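Long-range contacts in sterol regulatory element-binding protein cleavage-activating protein (PDB 4YHC), which is an escort protein required for sre1 processing at low sterol or oxygen, this chain being its WD40 domain, which probably binds sre1: residues H16-F20 and H422-S426; K19-E23 and E411-Y415; Y363-M367 and R447-L453; V444-C448 and V460-I466. The protein carries 9 engineered substitutions. All blocks are in the same frame, centred on the assembly; numbering follows the deposited sequence.

Contact 1 of 4, residues H16-F20 and H422-S426. Engineered in segment 422-426: Ser424 (natural residue Cys).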
loop_
_atom_site.group_PDB
_atom_site.type_symbol
_atom_site.label_atom_id
_atom_site.label_comp_id
_atom_site.label_asym_id
_atom_site.label_seq_id
_atom_site.Cartn_x
_atom_site.Cartn_y
_atom_site.Cartn_z
ATOM N N HIS A 16 19.706 -6.811 19.181
ATOM C CA HIS A 16 19.366 -6.255 17.855
ATOM C C HIS A 16 19.067 -7.313 16.815
ATOM O O HIS A 16 18.074 -7.186 16.076
ATOM C CB HIS A 16 20.432 -5.311 17.317
ATOM C CG HIS A 16 20.774 -4.207 18.262
ATOM N ND1 HIS A 16 19.819 -3.509 18.971
ATOM C CD2 HIS A 16 21.967 -3.687 18.625
ATOM C CE1 HIS A 16 20.410 -2.606 19.737
ATOM N NE2 HIS A 16 21.713 -2.685 19.533
ATOM N N GLU A 17 19.879 -8.373 16.784
ATOM C CA GLU A 17 19.645 -9.482 15.849
ATOM C C GLU A 17 18.420 -10.228 16.180
ATOM O O GLU A 17 17.715 -10.681 15.314
ATOM C CB GLU A 17 20.793 -10.474 15.866
ATOM C CG GLU A 17 22.032 -9.840 15.283
ATOM C CD GLU A 17 23.225 -10.772 15.359
ATOM O OE1 GLU A 17 23.251 -11.714 16.206
ATOM O OE2 GLU A 17 24.148 -10.560 14.562
ATOM N N GLU A 18 18.184 -10.395 17.472
ATOM C CA GLU A 18 17.038 -11.110 17.895
ATOM C C GLU A 18 15.710 -10.493 17.401
ATOM O O GLU A 18 14.767 -11.200 17.084
ATOM C CB GLU A 18 17.055 -11.203 19.432
ATOM C CG GLU A 18 15.989 -12.166 19.911
ATOM C CD GLU A 18 15.976 -12.336 21.421
ATOM O OE1 GLU A 18 14.857 -12.510 21.923
ATOM O OE2 GLU A 18 17.067 -12.296 22.062
ATOM N N LYS A 19 15.630 -9.176 17.406
ATOM C CA LYS A 19 14.447 -8.439 16.957
ATOM C C LYS A 19 14.199 -8.501 15.444
ATOM O O LYS A 19 13.109 -8.201 14.979
ATOM C CB LYS A 19 14.608 -6.996 17.360
ATOM C CG LYS A 19 14.542 -6.905 18.871
ATOM C CD LYS A 19 14.471 -5.538 19.447
ATOM C CE LYS A 19 15.488 -4.609 18.854
ATOM N NZ LYS A 19 15.040 -3.229 19.132
ATOM N N PHE A 20 15.220 -8.851 14.675
ATOM C CA PHE A 20 15.056 -9.081 13.227
ATOM C C PHE A 20 14.499 -10.473 12.946
ATOM O O PHE A 20 15.141 -11.523 13.194
ATOM C CB PHE A 20 16.430 -8.851 12.511
ATOM C CG PHE A 20 16.384 -9.017 11.009
ATOM C CD1 PHE A 20 15.260 -8.781 10.297
ATOM C CD2 PHE A 20 17.528 -9.399 10.318
ATOM C CE1 PHE A 20 15.267 -8.906 8.921
ATOM C CE2 PHE A 20 17.524 -9.572 8.968
ATOM C CZ PHE A 20 16.384 -9.306 8.243
ATOM N N HIS A 422 22.472 -1.774 8.041
ATOM C CA HIS A 422 22.076 -2.958 7.339
ATOM C C HIS A 422 22.262 -4.187 8.233
ATOM O O HIS A 422 23.158 -4.195 9.062
ATOM C CB HIS A 422 22.965 -3.081 6.118
ATOM C CG HIS A 422 22.438 -4.013 5.098
ATOM N ND1 HIS A 422 22.704 -5.369 5.118
ATOM C CD2 HIS A 422 21.648 -3.796 4.019
ATOM C CE1 HIS A 422 22.116 -5.947 4.085
ATOM N NE2 HIS A 422 21.477 -5.013 3.398
ATOM N N ARG A 423 21.388 -5.192 8.109
ATOM C CA ARG A 423 21.565 -6.487 8.803
ATOM C C ARG A 423 21.117 -7.593 7.877
ATOM O O ARG A 423 20.123 -7.430 7.169
ATOM C CB ARG A 423 20.638 -6.560 10.002
ATOM C CG ARG A 423 21.248 -6.172 11.307
ATOM C CD ARG A 423 20.299 -6.478 12.465
ATOM N NE ARG A 423 19.818 -5.240 13.051
ATOM C CZ ARG A 423 20.548 -4.475 13.848
ATOM N NH1 ARG A 423 21.793 -4.827 14.163
ATOM N NH2 ARG A 423 20.035 -3.358 14.344
ATOM N N SER A 424 21.766 -8.743 7.914
ATOM C CA SER A 424 21.352 -9.838 7.077
ATOM C C SER A 424 21.442 -11.130 7.832
ATOM O O SER A 424 22.180 -11.226 8.781
ATOM C CB SER A 424 22.175 -9.925 5.799
ATOM O OG SER A 424 23.506 -10.209 6.158
ATOM N N LYS A 425 20.584 -12.077 7.465
ATOM C CA LYS A 425 20.563 -13.392 8.033
ATOM C C LYS A 425 20.529 -14.353 6.851
ATOM O O LYS A 425 19.841 -14.129 5.827
ATOM C CB LYS A 425 19.346 -13.634 8.961
ATOM C CG LYS A 425 19.337 -12.791 10.235
ATOM C CD LYS A 425 18.338 -13.251 11.267
ATOM C CE LYS A 425 18.549 -12.473 12.591
ATOM N NZ LYS A 425 17.599 -12.930 13.624
ATOM N N SER A 426 21.331 -15.395 6.979
ATOM C CA SER A 426 21.368 -16.498 6.029
ATOM C C SER A 426 20.319 -17.552 6.460
ATOM O O SER A 426 20.238 -17.925 7.643
ATOM C CB SER A 426 22.826 -17.040 6.027
ATOM O OG SER A 426 23.003 -18.028 5.049
#
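The short helix carrying His16 and Glu17 packs beside strand 422-426, from which Arg423 and Lys425 extend toward it; the nearest alpha carbons, CA of Glu17 and CA of Arg423, are 7.9 Å apart. In this WD40 beta-propeller the helix leads into strand 20-24, which completes the last blade, whereas strand 422-426 belongs to the preceding blade. The contact lies near the surface. Lys425 makes both of its hydrogen bonds. The chain is extended beyond CG and delivers NZ to two carbonyls, Glu17 O at 2.8 Å and Phe20 O at 2.9 Å. NZ lies in the carbonyl plane of Phe20 but 40° out of that of Glu17, whose opposite face receives Phe20 N. Asp12 forms a salt bridge with the same ammonium group. A long, flexible lysine suits this place because its methylenes also line the Phe20 ring, with CG of Lys425 3.8 Å from CD2 of Phe20. With a methionine in its place, the two carbonyls would probably lose their shared donor and Asp12 its charged mate. Arg423 bends at chi3 (-111°) and turns one face of its guanidinium to the helix. The imidazole of His16 is inclined only 26° to that plane, but the group over the guanidinium face is His16 CB, 3.5 Å from Arg423 NH1.

Contact 2 of 4, residues K19-E23 and E411-Y415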
loop_
_atom_site.group_PDB
_atom_site.type_symbol
_atom_site.label_atom_id
_atom_site.label_comp_id
_atom_site.label_asym_id
_atom_site.label_seq_id
_atom_site.Cartn_x
_atom_site.Cartn_y
_atom_site.Cartn_z
ATOM N N LYS A 19 15.630 -9.176 17.406
ATOM C CA LYS A 19 14.447 -8.439 16.957
ATOM C C LYS A 19 14.199 -8.501 15.444
ATOM O O LYS A 19 13.109 -8.201 14.979
ATOM C CB LYS A 19 14.608 -6.996 17.360
ATOM C CG LYS A 19 14.542 -6.905 18.871
ATOM C CD LYS A 19 14.471 -5.538 19.447
ATOM C CE LYS A 19 15.488 -4.609 18.854
ATOM N NZ LYS A 19 15.040 -3.229 19.132
ATOM N N PHE A 20 15.220 -8.851 14.675
ATOM C CA PHE A 20 15.056 -9.081 13.227
ATOM C C PHE A 20 14.499 -10.473 12.946
ATOM O O PHE A 20 15.141 -11.523 13.194
ATOM C CB PHE A 20 16.430 -8.851 12.511
ATOM C CG PHE A 20 16.384 -9.017 11.009
ATOM C CD1 PHE A 20 15.260 -8.781 10.297
ATOM C CD2 PHE A 20 17.528 -9.399 10.318
ATOM C CE1 PHE A 20 15.267 -8.906 8.921
ATOM C CE2 PHE A 20 17.524 -9.572 8.968
ATOM C CZ PHE A 20 16.384 -9.306 8.243
ATOM N N ARG A 21 13.281 -10.537 12.429
ATOM C CA ARG A 21 12.550 -11.827 12.421
ATOM C C ARG A 21 12.013 -12.158 11.056
ATOM O O ARG A 21 11.513 -11.265 10.323
ATOM C CB ARG A 21 11.329 -11.789 13.367
ATOM C CG ARG A 21 11.632 -11.658 14.862
ATOM C CD ARG A 21 12.225 -12.925 15.464
ATOM N NE ARG A 21 11.303 -14.064 15.404
ATOM C CZ ARG A 21 10.306 -14.309 16.246
ATOM N NH1 ARG A 21 10.034 -13.475 17.234
ATOM N NH2 ARG A 21 9.525 -15.363 16.039
ATOM N N ILE A 22 11.990 -13.444 10.754
ATOM C CA ILE A 22 11.234 -13.945 9.595
ATOM C C ILE A 22 10.460 -15.131 10.009
ATOM O O ILE A 22 10.997 -15.978 10.707
ATOM C CB ILE A 22 12.129 -14.316 8.407
ATOM C CG1 ILE A 22 11.350 -15.063 7.357
ATOM C CG2 ILE A 22 13.346 -15.085 8.856
ATOM C CD1 ILE A 22 11.983 -15.119 5.971
ATOM N N GLU A 23 9.191 -15.208 9.638
ATOM C CA GLU A 23 8.425 -16.409 9.863
ATOM C C GLU A 23 7.436 -16.623 8.706
ATOM O O GLU A 23 6.848 -15.654 8.226
ATOM C CB GLU A 23 7.574 -16.314 11.171
ATOM C CG GLU A 23 8.325 -16.105 12.483
ATOM C CD GLU A 23 9.114 -17.328 12.939
ATOM O OE1 GLU A 23 9.995 -17.151 13.792
ATOM O OE2 GLU A 23 8.875 -18.441 12.438
ATOM N N GLU A 411 19.119 -15.197 1.563
ATOM C CA GLU A 411 19.571 -14.122 2.381
ATOM C C GLU A 411 18.299 -13.270 2.665
ATOM O O GLU A 411 17.545 -12.936 1.742
ATOM C CB GLU A 411 20.668 -13.301 1.732
ATOM C CG GLU A 411 21.070 -12.104 2.595
ATOM C CD GLU A 411 21.754 -10.978 1.845
ATOM O OE1 GLU A 411 21.659 -10.901 0.593
ATOM O OE2 GLU A 411 22.362 -10.117 2.533
ATOM N N VAL A 412 18.014 -13.087 3.944
ATOM C CA VAL A 412 16.966 -12.171 4.450
ATOM C C VAL A 412 17.621 -10.962 5.014
ATOM O O VAL A 412 18.526 -11.060 5.870
ATOM C CB VAL A 412 16.161 -12.821 5.546
ATOM C CG1 VAL A 412 14.873 -12.054 5.786
ATOM C CG2 VAL A 412 15.869 -14.229 5.145
ATOM N N TRP A 413 17.232 -9.781 4.567
ATOM C CA TRP A 413 17.951 -8.621 5.046
ATOM C C TRP A 413 17.056 -7.447 5.373
ATOM O O TRP A 413 15.912 -7.370 4.929
ATOM C CB TRP A 413 19.038 -8.186 4.038
ATOM C CG TRP A 413 18.542 -7.932 2.618
ATOM C CD1 TRP A 413 18.551 -8.761 1.614
ATOM C CD2 TRP A 413 18.005 -6.694 2.123
ATOM N NE1 TRP A 413 18.025 -8.154 0.477
ATOM C CE2 TRP A 413 17.703 -6.874 0.774
ATOM C CE3 TRP A 413 17.767 -5.472 2.692
ATOM C CZ2 TRP A 413 17.119 -5.852 -0.025
ATOM C CZ3 TRP A 413 17.172 -4.479 1.928
ATOM C CH2 TRP A 413 16.888 -4.677 0.559
ATOM N N MET A 414 17.624 -6.500 6.116
ATOM C CA MET A 414 16.929 -5.279 6.434
ATOM C C MET A 414 17.842 -4.127 6.397
ATOM O O MET A 414 19.031 -4.272 6.593
ATOM C CB MET A 414 16.306 -5.387 7.817
ATOM C CG MET A 414 17.271 -5.697 8.966
ATOM S SD MET A 414 16.616 -5.248 10.657
ATOM C CE MET A 414 16.303 -3.504 10.565
ATOM N N TYR A 415 17.285 -2.959 6.147
ATOM C CA TYR A 415 17.997 -1.726 6.207
ATOM C C TYR A 415 17.159 -0.711 7.011
ATOM O O TYR A 415 15.991 -0.428 6.667
ATOM C CB TYR A 415 18.267 -1.187 4.796
ATOM C CG TYR A 415 19.102 0.096 4.771
ATOM C CD1 TYR A 415 20.471 0.061 5.109
ATOM C CD2 TYR A 415 18.534 1.307 4.420
ATOM C CE1 TYR A 415 21.242 1.228 5.109
ATOM C CE2 TYR A 415 19.274 2.468 4.438
ATOM C CZ TYR A 415 20.631 2.424 4.762
ATOM O OH TYR A 415 21.330 3.595 4.761
#
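Phe20 and Met414 form a Met-aromatic contact between two neighbouring blades of the WD40 propeller. CG of Met414 stands almost exactly over the ring centre, 3.6 Å from the Phe20 centroid and 5° off the ring normal, which makes a CH-pi contact. SD of Met414 lies over the same face, 4.1 Å from the centroid of the Phe20 ring. The thioether reaches this position because Met414 CG sits between the backbone N and the carbonyl carbon (chi1 57°). An unbranched, polarisable chain suits a flat aromatic face. The far end of the ring meets backbone: Phe20 CZ is 3.5 Å from Trp413 C, and Val412 O comes to the ring edge, 3.6 Å from Phe20 CE2.

These side chains project from strands 20-23 and 411-415, which run at 138° to each other with axes 8.6 Å apart, too far for backbone pairing. Side chains bridge the space, the Phe20 ring reaching the backbone of the other strand. Val460, from the strand beside 20-24, touches both Phe20 and Val412, while Tyr363 and Phe365 border Met414. Trp413 points away from strand 20-23 and hydrogen-bonds Ser353 through NE1. Two residues along from Phe20, Ile22 faces Val412 while also touching Met367 and Leu427; both are beta-branched, a type at home in strands, and their chains cross so that Ile22 CD1 comes 4.1 Å from Val412 CG2.

Contact 3 of 4, residues Y363-M367 and R447-L453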
loop_
_atom_site.group_PDB
_atom_site.type_symbol
_atom_site.label_atom_id
_atom_site.label_comp_id
_atom_site.label_asym_id
_atom_site.label_seq_id
_atom_site.Cartn_x
_atom_site.Cartn_y
_atom_site.Cartn_z
ATOM N N TYR A 363 11.988 1.330 7.407
ATOM C CA TYR A 363 12.771 0.133 7.181
ATOM C C TYR A 363 12.551 -0.420 5.762
ATOM O O TYR A 363 11.391 -0.378 5.193
ATOM C CB TYR A 363 12.346 -0.924 8.148
ATOM C CG TYR A 363 12.583 -0.619 9.593
ATOM C CD1 TYR A 363 13.810 -0.876 10.180
ATOM C CD2 TYR A 363 11.597 -0.073 10.378
ATOM C CE1 TYR A 363 14.094 -0.550 11.482
ATOM C CE2 TYR A 363 11.868 0.250 11.712
ATOM C CZ TYR A 363 13.116 0.000 12.244
ATOM O OH TYR A 363 13.392 0.249 13.535
ATOM N N ILE A 364 13.636 -0.924 5.179
ATOM C CA ILE A 364 13.542 -1.716 3.956
ATOM C C ILE A 364 13.857 -3.176 4.309
ATOM O O ILE A 364 14.818 -3.452 5.023
ATOM C CB ILE A 364 14.540 -1.259 2.885
ATOM C CG1 ILE A 364 14.502 0.227 2.703
ATOM C CG2 ILE A 364 14.313 -2.005 1.550
ATOM C CD1 ILE A 364 15.693 0.744 1.982
ATOM N N PHE A 365 13.092 -4.104 3.764
ATOM C CA PHE A 365 13.355 -5.521 3.948
ATOM C C PHE A 365 13.463 -6.166 2.619
ATOM O O PHE A 365 12.805 -5.765 1.655
ATOM C CB PHE A 365 12.247 -6.197 4.735
ATOM C CG PHE A 365 12.018 -5.593 6.136
ATOM C CD1 PHE A 365 12.789 -6.017 7.226
ATOM C CD2 PHE A 365 11.052 -4.649 6.354
ATOM C CE1 PHE A 365 12.599 -5.503 8.517
ATOM C CE2 PHE A 365 10.851 -4.120 7.657
ATOM C CZ PHE A 365 11.631 -4.530 8.728
ATOM N N GLY A 366 14.227 -7.239 2.573
ATOM C CA GLY A 366 14.368 -7.953 1.351
ATOM C C GLY A 366 14.736 -9.390 1.499
ATOM O O GLY A 366 15.209 -9.787 2.557
ATOM N N MET A 367 14.568 -10.174 0.402
ATOM C CA MET A 367 14.958 -11.565 0.361
ATOM C C MET A 367 15.552 -11.907 -1.022
ATOM O O MET A 367 14.991 -11.506 -2.045
ATOM C CB MET A 367 13.748 -12.469 0.586
ATOM C CG MET A 367 13.199 -12.460 1.992
ATOM S SD MET A 367 12.042 -13.820 2.326
ATOM C CE MET A 367 13.122 -15.248 2.302
ATOM N N ARG A 447 6.787 -1.733 10.912
ATOM C CA ARG A 447 7.984 -2.528 11.106
ATOM C C ARG A 447 7.925 -3.920 10.502
ATOM O O ARG A 447 8.689 -4.813 10.886
ATOM C CB ARG A 447 8.264 -2.696 12.602
ATOM C CG ARG A 447 8.614 -1.407 13.355
ATOM C CD ARG A 447 8.875 -1.764 14.853
ATOM N NE ARG A 447 8.450 -0.709 15.750
ATOM C CZ ARG A 447 7.925 -0.859 16.962
ATOM N NH1 ARG A 447 7.674 -2.052 17.519
ATOM N NH2 ARG A 447 7.628 0.239 17.633
ATOM N N CYS A 448 6.986 -4.170 9.624
ATOM C CA CYS A 448 6.809 -5.525 9.120
ATOM C C CYS A 448 6.265 -5.530 7.702
ATOM O O CYS A 448 5.497 -4.637 7.295
ATOM C CB CYS A 448 5.899 -6.347 10.031
ATOM S SG CYS A 448 6.056 -8.109 9.768
ATOM N N VAL A 449 6.706 -6.527 6.955
ATOM C CA VAL A 449 6.402 -6.719 5.581
ATOM C C VAL A 449 6.020 -8.167 5.331
ATOM O O VAL A 449 6.403 -9.077 6.076
ATOM C CB VAL A 449 7.702 -6.244 4.921
ATOM C CG1 VAL A 449 8.681 -7.273 4.402
ATOM C CG2 VAL A 449 7.694 -4.803 4.542
ATOM N N ALA A 450 5.227 -8.367 4.299
ATOM C CA ALA A 450 4.937 -9.682 3.744
ATOM C C ALA A 450 5.607 -9.823 2.369
ATOM O O ALA A 450 5.464 -8.930 1.496
ATOM C CB ALA A 450 3.425 -9.897 3.598
ATOM N N ILE A 451 6.312 -10.938 2.189
ATOM C CA ILE A 451 7.021 -11.252 0.951
ATOM C C ILE A 451 6.498 -12.627 0.483
ATOM O O ILE A 451 6.637 -13.606 1.173
ATOM C CB ILE A 451 8.544 -11.332 1.138
ATOM C CG1 ILE A 451 9.058 -9.953 1.528
ATOM C CG2 ILE A 451 9.213 -11.725 -0.186
ATOM C CD1 ILE A 451 10.547 -9.890 1.819
ATOM N N VAL A 452 5.949 -12.682 -0.730
ATOM C CA VAL A 452 5.479 -13.946 -1.308
ATOM C C VAL A 452 6.674 -14.799 -1.744
ATOM O O VAL A 452 7.626 -14.318 -2.377
ATOM C CB VAL A 452 4.530 -13.703 -2.494
ATOM C CG1 VAL A 452 4.224 -14.979 -3.288
ATOM C CG2 VAL A 452 3.202 -13.128 -1.989
ATOM N N LEU A 453 6.599 -16.071 -1.415
ATOM C CA LEU A 453 7.610 -17.067 -1.821
ATOM C C LEU A 453 6.872 -18.178 -2.516
ATOM O O LEU A 453 6.447 -19.147 -1.868
ATOM C CB LEU A 453 8.283 -17.610 -0.564
ATOM C CG LEU A 453 9.536 -16.911 -0.061
ATOM C CD1 LEU A 453 9.854 -15.538 -0.590
ATOM C CD2 LEU A 453 9.653 -16.968 1.473
#
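Strands 363-367 and 448-453 run in nearly the same direction, 26° apart with axes 8.0 Å from each other, and are joined by facing side chains such as those of Phe365 and Val449. They belong to adjacent blades of the WD40 propeller. The spacing widens along the pair, from 6.7 Å between CA of Tyr363 and CA of Arg447 to 8.0 Å between CA of Met367 and CA of Ile451. The flat side chain of Phe365 lies obliquely across the smaller Val449, its CB 3.7 Å from Val449 CG1, and the ring reaches on so that its CZ lies 3.7 Å from Arg447 O. Were Phe365 cut back to an alanine, the space now held by its ring, next to Val449 CG2, would probably be left as a gap, with Met414 and Val460 losing a packing partner. The long, flexible Met367 spans the wider end. Its CG is 3.7 Å from Ile451 CD1, and a bend at chi3 (69°) turns CE to within 4.0 Å of Leu453 CD2. At the exposed end, the Tyr363 ring lies alongside the aliphatic part of Arg447. With no hydrogen bond across it, the interface depends on shape and hydrophobic burial.

Contact 4 of 4, residues V444-C448 and V460-I466. With CIT (citric acid), chain C.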
loop_
_atom_site.group_PDB
_atom_site.type_symbol
_atom_site.label_atom_id
_atom_site.label_comp_id
_atom_site.label_asym_id
_atom_site.label_seq_id
_atom_site.Cartn_x
_atom_site.Cartn_y
_atom_site.Cartn_z
ATOM N N VAL A 444 3.083 -4.525 5.907
ATOM C CA VAL A 444 2.028 -4.908 6.774
ATOM C C VAL A 444 1.941 -4.136 8.081
ATOM O O VAL A 444 0.991 -4.280 8.825
ATOM C CB VAL A 444 2.174 -6.445 6.835
ATOM C CG1 VAL A 444 2.803 -7.031 8.064
ATOM C CG2 VAL A 444 1.064 -7.117 6.136
ATOM N N SER A 445 2.922 -3.290 8.343
ATOM C CA SER A 445 2.931 -2.406 9.454
ATOM C C SER A 445 4.173 -1.499 9.277
ATOM O O SER A 445 4.949 -1.686 8.329
ATOM C CB SER A 445 3.033 -3.172 10.805
ATOM O OG SER A 445 4.371 -3.554 11.190
ATOM N N ASP A 446 4.330 -0.550 10.197
ATOM C CA ASP A 446 5.509 0.296 10.269
ATOM C C ASP A 446 6.855 -0.481 10.501
ATOM O O ASP A 446 7.938 0.086 10.334
ATOM C CB ASP A 446 5.312 1.312 11.349
ATOM C CG ASP A 446 4.268 2.375 11.008
ATOM O OD1 ASP A 446 3.851 2.513 9.836
ATOM O OD2 ASP A 446 3.900 3.140 11.949
ATOM N N ARG A 447 6.787 -1.733 10.912
ATOM C CA ARG A 447 7.984 -2.528 11.106
ATOM C C ARG A 447 7.925 -3.920 10.502
ATOM O O ARG A 447 8.689 -4.813 10.886
ATOM C CB ARG A 447 8.264 -2.696 12.602
ATOM C CG ARG A 447 8.614 -1.407 13.355
ATOM C CD ARG A 447 8.875 -1.764 14.853
ATOM N NE ARG A 447 8.450 -0.709 15.750
ATOM C CZ ARG A 447 7.925 -0.859 16.962
ATOM N NH1 ARG A 447 7.674 -2.052 17.519
ATOM N NH2 ARG A 447 7.628 0.239 17.633
ATOM N N CYS A 448 6.986 -4.170 9.624
ATOM C CA CYS A 448 6.809 -5.525 9.120
ATOM C C CYS A 448 6.265 -5.530 7.702
ATOM O O CYS A 448 5.497 -4.637 7.295
ATOM C CB CYS A 448 5.899 -6.347 10.031
ATOM S SG CYS A 448 6.056 -8.109 9.768
ATOM N N VAL A 460 8.456 -10.642 7.507
ATOM C CA VAL A 460 9.804 -10.197 7.884
ATOM C C VAL A 460 9.678 -8.850 8.514
ATOM O O VAL A 460 9.079 -7.923 7.924
ATOM C CB VAL A 460 10.710 -10.052 6.635
ATOM C CG1 VAL A 460 12.149 -9.682 6.983
ATOM C CG2 VAL A 460 10.724 -11.375 5.830
ATOM N N GLY A 461 10.229 -8.722 9.713
ATOM C CA GLY A 461 10.108 -7.495 10.488
ATOM C C GLY A 461 11.191 -7.221 11.499
ATOM O O GLY A 461 12.036 -8.071 11.766
ATOM N N TYR A 462 11.152 -6.032 12.032
ATOM C CA TYR A 462 12.095 -5.569 13.047
ATOM C C TYR A 462 11.405 -5.018 14.279
ATOM O O TYR A 462 10.691 -3.992 14.260
ATOM C CB TYR A 462 13.071 -4.525 12.528
ATOM C CG TYR A 462 14.154 -4.259 13.462
ATOM C CD1 TYR A 462 15.166 -5.222 13.649
ATOM C CD2 TYR A 462 14.240 -3.053 14.163
ATOM C CE1 TYR A 462 16.162 -5.035 14.548
ATOM C CE2 TYR A 462 15.272 -2.856 15.074
ATOM C CZ TYR A 462 16.215 -3.852 15.244
ATOM O OH TYR A 462 17.256 -3.695 16.107
ATOM N N GLY A 463 11.616 -5.704 15.371
ATOM C CA GLY A 463 10.957 -5.334 16.594
ATOM C C GLY A 463 9.436 -5.256 16.507
ATOM O O GLY A 463 8.814 -4.365 17.112
ATOM N N SER A 464 8.850 -6.127 15.710
ATOM C CA SER A 464 7.418 -6.020 15.363
ATOM C C SER A 464 6.547 -6.781 16.357
ATOM O O SER A 464 6.842 -7.908 16.687
ATOM C CB SER A 464 7.171 -6.570 13.964
ATOM O OG SER A 464 5.797 -6.572 13.655
ATOM N N GLU A 465 5.428 -6.184 16.752
ATOM C CA GLU A 465 4.455 -6.881 17.632
ATOM C C GLU A 465 3.693 -7.982 16.903
ATOM O O GLU A 465 2.932 -8.733 17.516
ATOM C CB GLU A 465 3.396 -5.922 18.092
ATOM C CG GLU A 465 3.932 -4.814 18.941
ATOM C CD GLU A 465 2.877 -3.749 19.250
ATOM O OE1 GLU A 465 1.675 -3.945 18.955
ATOM O OE2 GLU A 465 3.273 -2.702 19.809
ATOM N N ILE A 466 3.834 -8.042 15.581
ATOM C CA ILE A 466 3.241 -9.095 14.834
ATOM C C ILE A 466 3.814 -10.456 15.273
ATOM O O ILE A 466 3.129 -11.466 15.195
ATOM C CB ILE A 466 3.404 -8.863 13.324
ATOM C CG1 ILE A 466 2.468 -7.719 12.902
ATOM C CG2 ILE A 466 3.124 -10.120 12.511
ATOM C CD1 ILE A 466 2.596 -7.307 11.469
HETATM C C1 CIT C . 4.832 -3.276 14.541
HETATM O O1 CIT C . 4.814 -4.108 13.554
HETATM O O2 CIT C . 5.063 -3.596 15.738
HETATM C C2 CIT C . 4.616 -1.787 14.293
HETATM C C3 CIT C . 3.726 -1.109 15.347
HETATM O O7 CIT C . 4.310 -1.288 16.635
HETATM C C4 CIT C . 3.639 0.358 14.994
HETATM C C5 CIT C . 2.856 1.194 15.964
HETATM O O3 CIT C . 3.043 2.413 15.913
HETATM O O4 CIT C . 2.096 0.691 16.793
HETATM C C6 CIT C . 2.323 -1.683 15.268
HETATM O O5 CIT C . 1.648 -1.500 14.218
HETATM O O6 CIT C . 1.877 -2.352 16.234
#
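O1 of a bound citrate is gripped by hydroxyls from both segments: Ser464 OG donates to citrate O1 at 2.7 Å, and Ser445 OG to the same atom at 2.5 Å, a length short enough to be treated with caution. Each serine also closes an ST turn. Arg447 N donates to Ser445 OG over 3.0 Å and Ile466 N to Ser464 OG over 3.1 Å, which fixes both hydroxyls and leaves each one's own proton for the citrate. The neighbouring oxygen, citrate O2, takes an almost straight bond from Glu465 N at 2.8 Å. Arg60 binds the citrate too. The molecule probably came from the crystallisation liquor, yet it finds a site suited to an anion, with the Arg447 guanidinium turning one face to citrate O7.

The site lies at one end of the last WD40 propeller blade, where strand 448-453 pairs with strand 456-462. Cys448 and Gly461 form an antiparallel non-hydrogen-bonded pair, followed by a 3.0 Å bond from Tyr462 N to Arg447 O. Gly461 suits its place, since a CB there would collide with Arg447 O. Gly463 takes a positive phi (55°) that this residue type adopts easily, and its carbonyl O receives Arg447 NH1 at 2.6 Å, somewhat tilted from the guanidinium plane. Apart from the polar groups, the apolar Ile466 packs against the side chain of Cys448, its CD1 3.7 Å from Cys448 CB.

Overall arrangement
Contacts 1, 2 and 3 join the last propeller blade to the one before it. Contact 1 lies at the surface and combines a lysine bound to backbone carbonyls with packing of Phe20 and Arg423, whereas contacts 2 and 3 are buried and have no hydrogen bond across them. Phe20 takes part in contacts 1 and 2, and its ring also packs on Phe365 of contact 3. Contact 4, within a single blade, is also largely buried, with an exposed edge at Arg447; strand pairing and turns organise it, and its polar rim holds the citrate. Arg447 is common to contacts 3 and 4. An N-terminal strand, 20-24, completes a blade otherwise built from C-terminal strands.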